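PDB 6QIX: P43 from Trichuris muris, which is a major secreted whipworm protein that tethers to matrix and inhibits interleukin-13 function. Local coordinates for residues Arg82-Pro87 against Pro94-Val99; Ile124-Lys129 against Met324-Pro329; Pro189-Pro194 against Lys249-Asp254. All coordinates share one frame; numbering follows the deposited sequence. Where two conformers were deposited one is given.

Contact 1: residues Arg82-Pro87 against Pro94-Val99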
# COMPACT_ATOMS: atom_id res chain seq x y z
N ARG A 82 9.20 20.51 2.14
CA ARG A 82 8.57 21.81 2.38
C ARG A 82 7.18 21.77 1.78
O ARG A 82 6.89 20.97 0.90
CB ARG A 82 9.40 22.97 1.81
CG ARG A 82 9.46 23.07 0.31
CD ARG A 82 10.20 24.37 -0.08
NE ARG A 82 10.36 24.51 -1.53
CZ ARG A 82 10.80 25.60 -2.13
NH1 ARG A 82 11.15 26.67 -1.42
NH2 ARG A 82 10.91 25.61 -3.46
N CYS A 83 6.33 22.67 2.27
CA CYS A 83 4.90 22.60 2.04
C CYS A 83 4.34 23.98 1.75
O CYS A 83 4.88 25.00 2.18
CB CYS A 83 4.20 21.99 3.28
SG CYS A 83 2.44 21.57 3.11
N ARG A 84 3.25 24.00 1.00
CA ARG A 84 2.50 25.23 0.79
C ARG A 84 1.01 24.89 0.86
O ARG A 84 0.62 23.74 0.70
CB ARG A 84 2.84 25.89 -0.53
CG ARG A 84 2.60 25.05 -1.75
CD ARG A 84 3.24 25.75 -2.95
NE ARG A 84 3.08 24.99 -4.19
CZ ARG A 84 3.49 25.39 -5.39
NH1 ARG A 84 4.09 26.56 -5.51
NH2 ARG A 84 3.30 24.64 -6.46
N ARG A 85 0.20 25.92 1.09
CA ARG A 85 -1.18 25.72 1.50
C ARG A 85 -2.12 26.62 0.72
O ARG A 85 -1.73 27.71 0.28
CB ARG A 85 -1.34 25.99 3.00
CG ARG A 85 -2.60 25.45 3.64
CD ARG A 85 -2.34 25.18 5.12
NE ARG A 85 -3.55 24.89 5.89
CZ ARG A 85 -3.54 24.51 7.17
NH1 ARG A 85 -2.39 24.38 7.81
NH2 ARG A 85 -4.69 24.25 7.80
N ARG A 86 -3.35 26.16 0.56
CA ARG A 86 -4.45 26.98 0.07
C ARG A 86 -5.74 26.47 0.70
O ARG A 86 -5.77 25.38 1.27
CB ARG A 86 -4.54 26.94 -1.46
CG ARG A 86 -5.15 25.65 -2.00
CD ARG A 86 -5.13 25.64 -3.54
NE ARG A 86 -5.26 24.30 -4.07
CZ ARG A 86 -5.03 23.98 -5.34
NH1 ARG A 86 -4.66 24.91 -6.19
NH2 ARG A 86 -5.16 22.71 -5.73
N PRO A 87 -6.82 27.24 0.59
CA PRO A 87 -8.11 26.75 1.12
C PRO A 87 -8.54 25.43 0.48
O PRO A 87 -8.34 25.18 -0.71
CB PRO A 87 -9.09 27.89 0.78
CG PRO A 87 -8.22 29.11 0.60
CD PRO A 87 -6.91 28.61 0.04
N PRO A 94 -5.84 21.03 -0.55
CA PRO A 94 -5.31 22.19 0.17
C PRO A 94 -3.79 22.27 0.29
O PRO A 94 -3.28 23.35 0.60
CB PRO A 94 -5.94 22.06 1.57
CG PRO A 94 -6.22 20.60 1.72
CD PRO A 94 -6.57 20.11 0.34
N LEU A 95 -3.06 21.18 0.05
CA LEU A 95 -1.64 21.15 0.35
C LEU A 95 -0.82 20.82 -0.89
O LEU A 95 -1.28 20.19 -1.84
CB LEU A 95 -1.33 20.11 1.44
CG LEU A 95 -2.08 20.33 2.75
CD1 LEU A 95 -1.69 19.22 3.75
CD2 LEU A 95 -1.79 21.73 3.33
N ASP A 96 0.46 21.21 -0.84
CA ASP A 96 1.39 20.91 -1.92
C ASP A 96 2.81 20.83 -1.37
O ASP A 96 3.25 21.72 -0.64
CB ASP A 96 1.29 21.96 -3.03
CG ASP A 96 2.03 21.55 -4.28
OD1 ASP A 96 1.76 20.44 -4.78
OD2 ASP A 96 2.93 22.31 -4.73
N GLY A 97 3.51 19.75 -1.72
CA GLY A 97 4.82 19.49 -1.15
C GLY A 97 5.97 19.40 -2.14
O GLY A 97 5.78 19.22 -3.35
N GLU A 98 7.19 19.54 -1.62
CA GLU A 98 8.41 19.36 -2.39
C GLU A 98 9.40 18.56 -1.55
O GLU A 98 9.48 18.75 -0.33
CB GLU A 98 9.02 20.71 -2.76
CG GLU A 98 9.38 20.83 -4.20
CD GLU A 98 9.62 22.25 -4.62
OE1 GLU A 98 10.19 23.00 -3.79
OE2 GLU A 98 9.23 22.61 -5.75
N VAL A 99 10.15 17.67 -2.22
CA VAL A 99 11.10 16.79 -1.55
C VAL A 99 12.48 16.97 -2.18
O VAL A 99 12.63 17.06 -3.40
CB VAL A 99 10.64 15.32 -1.64
CG1 VAL A 99 11.75 14.34 -1.36
CG2 VAL A 99 9.48 15.04 -0.66
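Two salt bridges on one face of a strand pair join Arg82 to Glu98 and Arg84 to Asp96. In each the acid lies alongside its arginine and the two side chains point the same way. NE and NH2 of Arg82 converge on a single oxygen, Glu98 OE1, each at 2.7 Å; OE1 lies in the guanidinium plane, NE meeting it almost head-on and NH2 using its syn lone pair. Arg84 NE reaches Asp96 OD2 at 2.7 Å from the anti side, and a weak bond from NH2 adds to it. Both arginines start with CG between backbone N and carbonyl carbon (chi1 69° and 59°) and then run extended, which carries the guanidinium out from the sheet beside the acid, its edge turned to the carboxylate. The remaining nitrogen, Arg84 NH1, forms a salt bridge with Asp27, Asp96 OD1 with Lys147, and Arg82 makes a cation-pi contact with Trp28. Arginines of a strand set against Trp28 and Trp31 of an earlier loop are consistent with a thrombospondin type 1-like module.

Backbone bonds set the register of this antiparallel hairpin. Arg82 with Glu98 and Arg84 with Asp96 are hydrogen-bonded pairs, and Arg86 N donates to Pro94 O at 2.8 Å where the strands give way to the connecting loop.

Apolar contact occupies the other face. Leu95 CD2 lies 3.8 Å from Arg85 CG and 4.2 Å from Cys83 SG, whose disulfide partner is Cys50.

Contact 2: residues Ile124-Lys129 against Met324-Pro329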
# COMPACT_ATOMS: atom_id res chain seq x y z
N ILE A 124 5.10 -1.67 1.68
CA ILE A 124 4.30 -1.59 2.91
C ILE A 124 3.46 -0.31 2.95
O ILE A 124 2.41 -0.26 3.63
CB ILE A 124 5.19 -1.71 4.17
CG1 ILE A 124 6.27 -0.64 4.18
CG2 ILE A 124 5.77 -3.10 4.24
CD1 ILE A 124 7.28 -0.84 5.29
N ASN A 125 3.88 0.74 2.25
CA ASN A 125 3.14 1.99 2.34
C ASN A 125 1.74 1.89 1.76
O ASN A 125 0.92 2.77 2.03
CB ASN A 125 3.93 3.13 1.69
CG ASN A 125 4.10 2.98 0.18
OD1 ASN A 125 3.79 1.95 -0.44
ND2 ASN A 125 4.65 4.04 -0.43
N GLU A 126 1.44 0.83 1.00
CA GLU A 126 0.10 0.68 0.45
C GLU A 126 -0.96 0.64 1.55
O GLU A 126 -2.12 1.00 1.31
CB GLU A 126 0.02 -0.58 -0.42
CG GLU A 126 0.80 -0.53 -1.72
CD GLU A 126 0.25 0.44 -2.79
OE1 GLU A 126 -0.97 0.76 -2.78
OE2 GLU A 126 1.08 0.87 -3.66
N LYS A 127 -0.59 0.16 2.74
CA LYS A 127 -1.53 0.11 3.85
C LYS A 127 -2.07 1.49 4.18
O LYS A 127 -3.27 1.66 4.50
CB LYS A 127 -0.82 -0.48 5.06
CG LYS A 127 -1.63 -0.58 6.34
CD LYS A 127 -1.01 -1.63 7.29
CE LYS A 127 -1.72 -1.73 8.65
NZ LYS A 127 -2.00 -3.16 9.05
N LEU A 128 -1.18 2.50 4.12
CA LEU A 128 -1.57 3.88 4.40
C LEU A 128 -2.22 4.55 3.20
O LEU A 128 -3.18 5.30 3.37
CB LEU A 128 -0.36 4.69 4.86
CG LEU A 128 0.21 4.29 6.21
CD1 LEU A 128 1.35 5.19 6.60
CD2 LEU A 128 -0.84 4.32 7.27
N LYS A 129 -1.72 4.29 2.00
CA LYS A 129 -2.36 4.81 0.79
C LYS A 129 -3.82 4.37 0.73
O LYS A 129 -4.70 5.12 0.30
CB LYS A 129 -1.59 4.34 -0.46
CG LYS A 129 -0.19 4.88 -0.55
CD LYS A 129 0.59 4.12 -1.61
CE LYS A 129 0.38 4.69 -2.96
NZ LYS A 129 1.31 4.04 -3.99
N MET A 324 0.50 -4.93 -6.41
CA MET A 324 -0.81 -5.43 -6.81
C MET A 324 -1.40 -6.33 -5.72
O MET A 324 -2.58 -6.20 -5.35
CB MET A 324 -0.70 -6.17 -8.16
CG MET A 324 -0.19 -5.33 -9.33
SD MET A 324 0.03 -6.28 -10.88
CE MET A 324 -1.67 -6.52 -11.41
N LEU A 325 -0.59 -7.24 -5.19
CA LEU A 325 -1.06 -8.17 -4.15
C LEU A 325 -1.55 -7.41 -2.92
O LEU A 325 -2.51 -7.84 -2.25
CB LEU A 325 0.06 -9.17 -3.83
CG LEU A 325 -0.29 -10.52 -3.24
CD1 LEU A 325 -1.20 -11.30 -4.17
CD2 LEU A 325 0.99 -11.33 -2.97
N MET A 326 -0.91 -6.28 -2.59
CA MET A 326 -1.39 -5.47 -1.48
C MET A 326 -2.83 -4.98 -1.67
O MET A 326 -3.41 -4.49 -0.70
CB MET A 326 -0.49 -4.24 -1.22
CG MET A 326 0.84 -4.66 -0.62
SD MET A 326 0.91 -5.17 1.00
CE MET A 326 0.32 -3.73 1.88
N GLN A 327 -3.36 -5.01 -2.89
CA GLN A 327 -4.70 -4.51 -3.15
C GLN A 327 -5.77 -5.53 -2.84
O GLN A 327 -6.96 -5.20 -2.86
CB GLN A 327 -4.86 -4.07 -4.61
CG GLN A 327 -3.80 -3.15 -5.10
CD GLN A 327 -3.58 -1.97 -4.22
OE1 GLN A 327 -4.53 -1.32 -3.76
NE2 GLN A 327 -2.30 -1.63 -4.02
N LEU A 328 -5.39 -6.78 -2.54
CA LEU A 328 -6.41 -7.76 -2.17
C LEU A 328 -7.13 -7.32 -0.90
O LEU A 328 -6.55 -6.67 -0.02
CB LEU A 328 -5.80 -9.13 -1.96
CG LEU A 328 -5.44 -9.81 -3.29
CD1 LEU A 328 -4.67 -11.09 -2.99
CD2 LEU A 328 -6.68 -10.14 -4.15
N PRO A 329 -8.38 -7.71 -0.74
CA PRO A 329 -9.10 -7.39 0.50
C PRO A 329 -8.43 -7.99 1.72
O PRO A 329 -8.06 -9.16 1.72
CB PRO A 329 -10.49 -8.00 0.26
CG PRO A 329 -10.61 -8.17 -1.25
CD PRO A 329 -9.21 -8.45 -1.71
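Glu126 meets both Met326 and Gln327, one through its aliphatic part and the other through its carboxylate. The CB atoms of Glu126 and Met326 are 3.8 Å apart. Met326 bends at chi2 and chi3 (-73° and -60°), a hook that brings CE back to 3.9 Å from Glu126 CB and close to the backbone N of Lys127. Beside this, Gln327 NE2 donates to Glu126 OE1 at 3.0 Å. The bond leaves within the amide plane but arrives from above the carboxylate, the two planes standing almost perpendicular.

The pairing brings the short helix 126-129 up to a type I turn, Leu325 to Leu328, that shares Leu325 with helix 315-325; residues nearly two hundred positions apart thus meet close to the centre of the chain.

Further out, Lys129 NZ, from the same segment, forms a salt bridge with Glu126 OE2 at 3.2 Å, which would tend to keep this buried carboxylate ionised. Gln327 NE2 donates also to Lys323 O on its own side, while Gln130, next after Lys129, reaches across with NE2 to Gln327 OE1 and Met326 O. Trp301 of helix 292-310 packs on the Met326 side chain.

Contact 3: residues Pro189-Pro194 against Lys249-Asp254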
# COMPACT_ATOMS: atom_id res chain seq x y z
N PRO A 189 9.28 3.01 -20.60
CA PRO A 189 8.32 3.47 -21.60
C PRO A 189 7.15 4.21 -20.96
O PRO A 189 6.80 3.99 -19.81
CB PRO A 189 7.86 2.17 -22.27
CG PRO A 189 8.80 1.16 -21.91
CD PRO A 189 9.41 1.55 -20.60
N ALA A 190 6.51 5.06 -21.76
CA ALA A 190 5.42 5.87 -21.23
C ALA A 190 4.15 5.05 -21.01
O ALA A 190 3.77 4.20 -21.84
CB ALA A 190 5.11 7.01 -22.20
N TYR A 191 3.48 5.34 -19.90
CA TYR A 191 2.17 4.73 -19.63
C TYR A 191 1.16 5.23 -20.66
O TYR A 191 1.22 6.39 -21.10
CB TYR A 191 1.67 5.09 -18.24
CG TYR A 191 2.39 4.42 -17.09
CD1 TYR A 191 2.20 3.07 -16.81
CD2 TYR A 191 3.24 5.14 -16.27
CE1 TYR A 191 2.86 2.45 -15.76
CE2 TYR A 191 3.86 4.53 -15.21
CZ TYR A 191 3.68 3.19 -14.96
OH TYR A 191 4.30 2.57 -13.88
N GLY A 192 0.22 4.34 -21.01
CA GLY A 192 -0.94 4.74 -21.76
C GLY A 192 -1.96 5.38 -20.85
O GLY A 192 -1.74 5.56 -19.62
N PRO A 193 -3.11 5.74 -21.43
CA PRO A 193 -4.17 6.34 -20.63
C PRO A 193 -4.67 5.37 -19.58
O PRO A 193 -4.77 4.16 -19.84
CB PRO A 193 -5.27 6.66 -21.66
CG PRO A 193 -4.88 6.01 -22.94
CD PRO A 193 -3.42 5.68 -22.87
N PRO A 194 -4.97 5.84 -18.37
CA PRO A 194 -5.57 4.93 -17.37
C PRO A 194 -6.92 4.39 -17.83
O PRO A 194 -7.67 5.06 -18.55
CB PRO A 194 -5.77 5.82 -16.14
CG PRO A 194 -5.02 7.05 -16.40
CD PRO A 194 -4.84 7.22 -17.87
N LYS A 249 -8.38 0.16 -11.23
CA LYS A 249 -8.01 1.04 -12.34
C LYS A 249 -6.57 0.77 -12.71
O LYS A 249 -5.72 0.66 -11.83
CB LYS A 249 -8.17 2.50 -11.93
CG LYS A 249 -7.85 3.50 -13.00
CD LYS A 249 -8.18 4.92 -12.57
CE LYS A 249 -9.68 5.16 -12.56
NZ LYS A 249 -10.05 6.59 -12.72
N CYS A 250 -6.31 0.63 -14.01
CA CYS A 250 -5.03 0.13 -14.53
C CYS A 250 -4.32 1.26 -15.25
O CYS A 250 -4.97 2.00 -15.98
CB CYS A 250 -5.20 -0.98 -15.61
SG CYS A 250 -6.54 -2.08 -15.44
N MET A 251 -2.99 1.30 -15.11
CA MET A 251 -2.11 2.04 -16.01
C MET A 251 -1.04 1.09 -16.48
O MET A 251 -0.38 0.43 -15.66
CB MET A 251 -1.51 3.24 -15.31
CG MET A 251 -2.44 4.42 -15.27
SD MET A 251 -1.60 5.75 -14.43
CE MET A 251 -0.20 5.98 -15.49
N LYS A 252 -0.83 1.04 -17.80
CA LYS A 252 0.04 0.03 -18.40
C LYS A 252 1.07 0.69 -19.30
O LYS A 252 0.78 1.66 -20.00
CB LYS A 252 -0.78 -0.99 -19.20
CG LYS A 252 0.07 -2.13 -19.80
CD LYS A 252 -0.81 -3.20 -20.50
CE LYS A 252 -0.09 -3.81 -21.71
NZ LYS A 252 -0.35 -5.28 -21.82
N ARG A 253 2.29 0.13 -19.28
CA ARG A 253 3.35 0.55 -20.19
C ARG A 253 4.04 -0.69 -20.73
O ARG A 253 3.91 -1.80 -20.20
CB ARG A 253 4.33 1.50 -19.48
CG ARG A 253 5.07 0.83 -18.35
CD ARG A 253 5.94 1.84 -17.61
NE ARG A 253 6.53 1.24 -16.41
CZ ARG A 253 7.16 1.90 -15.46
NH1 ARG A 253 7.33 3.23 -15.55
NH2 ARG A 253 7.65 1.21 -14.42
N ASP A 254 4.78 -0.51 -21.84
CA ASP A 254 5.46 -1.64 -22.44
C ASP A 254 6.54 -2.21 -21.52
O ASP A 254 7.11 -1.51 -20.68
CB ASP A 254 6.13 -1.22 -23.76
CG ASP A 254 5.20 -1.27 -24.94
OD1 ASP A 254 4.02 -1.69 -24.75
OD2 ASP A 254 5.67 -0.91 -26.06
O HOH W 1 6.93 5.38 -17.31
O HOH W 2 4.32 2.17 -23.34
O HOH W 3 -2.89 2.10 -19.61
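Tyr191 lies between Met251 and Arg253, which approach opposite faces of its ring, and this trio forms the dense part of the contact. Arg253 CD sits over one face, 3.9 Å from the ring centroid, in a CH-pi contact. Beyond it the guanidinium continues nearly parallel to the ring, the planes 10° apart, with Tyr191 OH lying over the guanidinium centre, 3.3 Å from Arg253 CZ. Arg253 NE donates to Phe260 O, which holds the guanidinium over the tyrosine. On the other side Met251 makes a Met-aromatic contact: its sulfur stands well off the ring, and a bend at chi3 (60°) turns the methyl inward until CE is 3.4 Å from Tyr191 CG. The same methionine runs beside Pro194, whose CB touches Met251 CG at 3.7 Å. Between these side chains one direct backbone bond joins the segments, Gly192 N to Lys252 O at 2.9 Å, nearly straight at 169°.

The remaining polar links pass through water, and here the contact is looser. One water accepts from Arg253 NH1, in the guanidinium plane, and donates to Pro189 O. A second links Asp254 N to Ala190 O, and a third joins Lys252 N to Pro193 O at 2.8 Å from that oxygen. At the end of the contact Pro189 CG merely rests against Asp254 O, and the exposed Asp254 marks the solvent side.

The irregular, proline-rich segment runs roughly antiparallel to strand 246-252, an arrangement consistent with the rippled first strand of a thrombospondin type 1 repeat. Cys250 is tied to Cys216 at the end of helix 205-216. Strand 262-268 lies along the strand's other edge, where backbone hydrogen bonds join Met251 to Lys263 and Lys249 to Gly265, while the Lys249 side chain makes a cation-pi contact with Trp197.

Contact 1 closes first along the chain. Contact 2 then opens, and contact 3 is nested within the long loop that contact 2 closes. Contact 1 joins the two strands of hairpin 79-85 and 95-101, whereas contact 3 sets an irregular segment against the edge of strand 246-252 away from 262-268. Each strand pair is tied by a disulfide to the end of, or the residue just after, a preceding helix, which suggests a repeated module. Their centres are 27 Å apart, and both lie toward the surface. Contact 2 is centred 25 Å from contact 1 and 19 Å from contact 3. None touches another; contact 2 joins early and late parts of the chain near its middle.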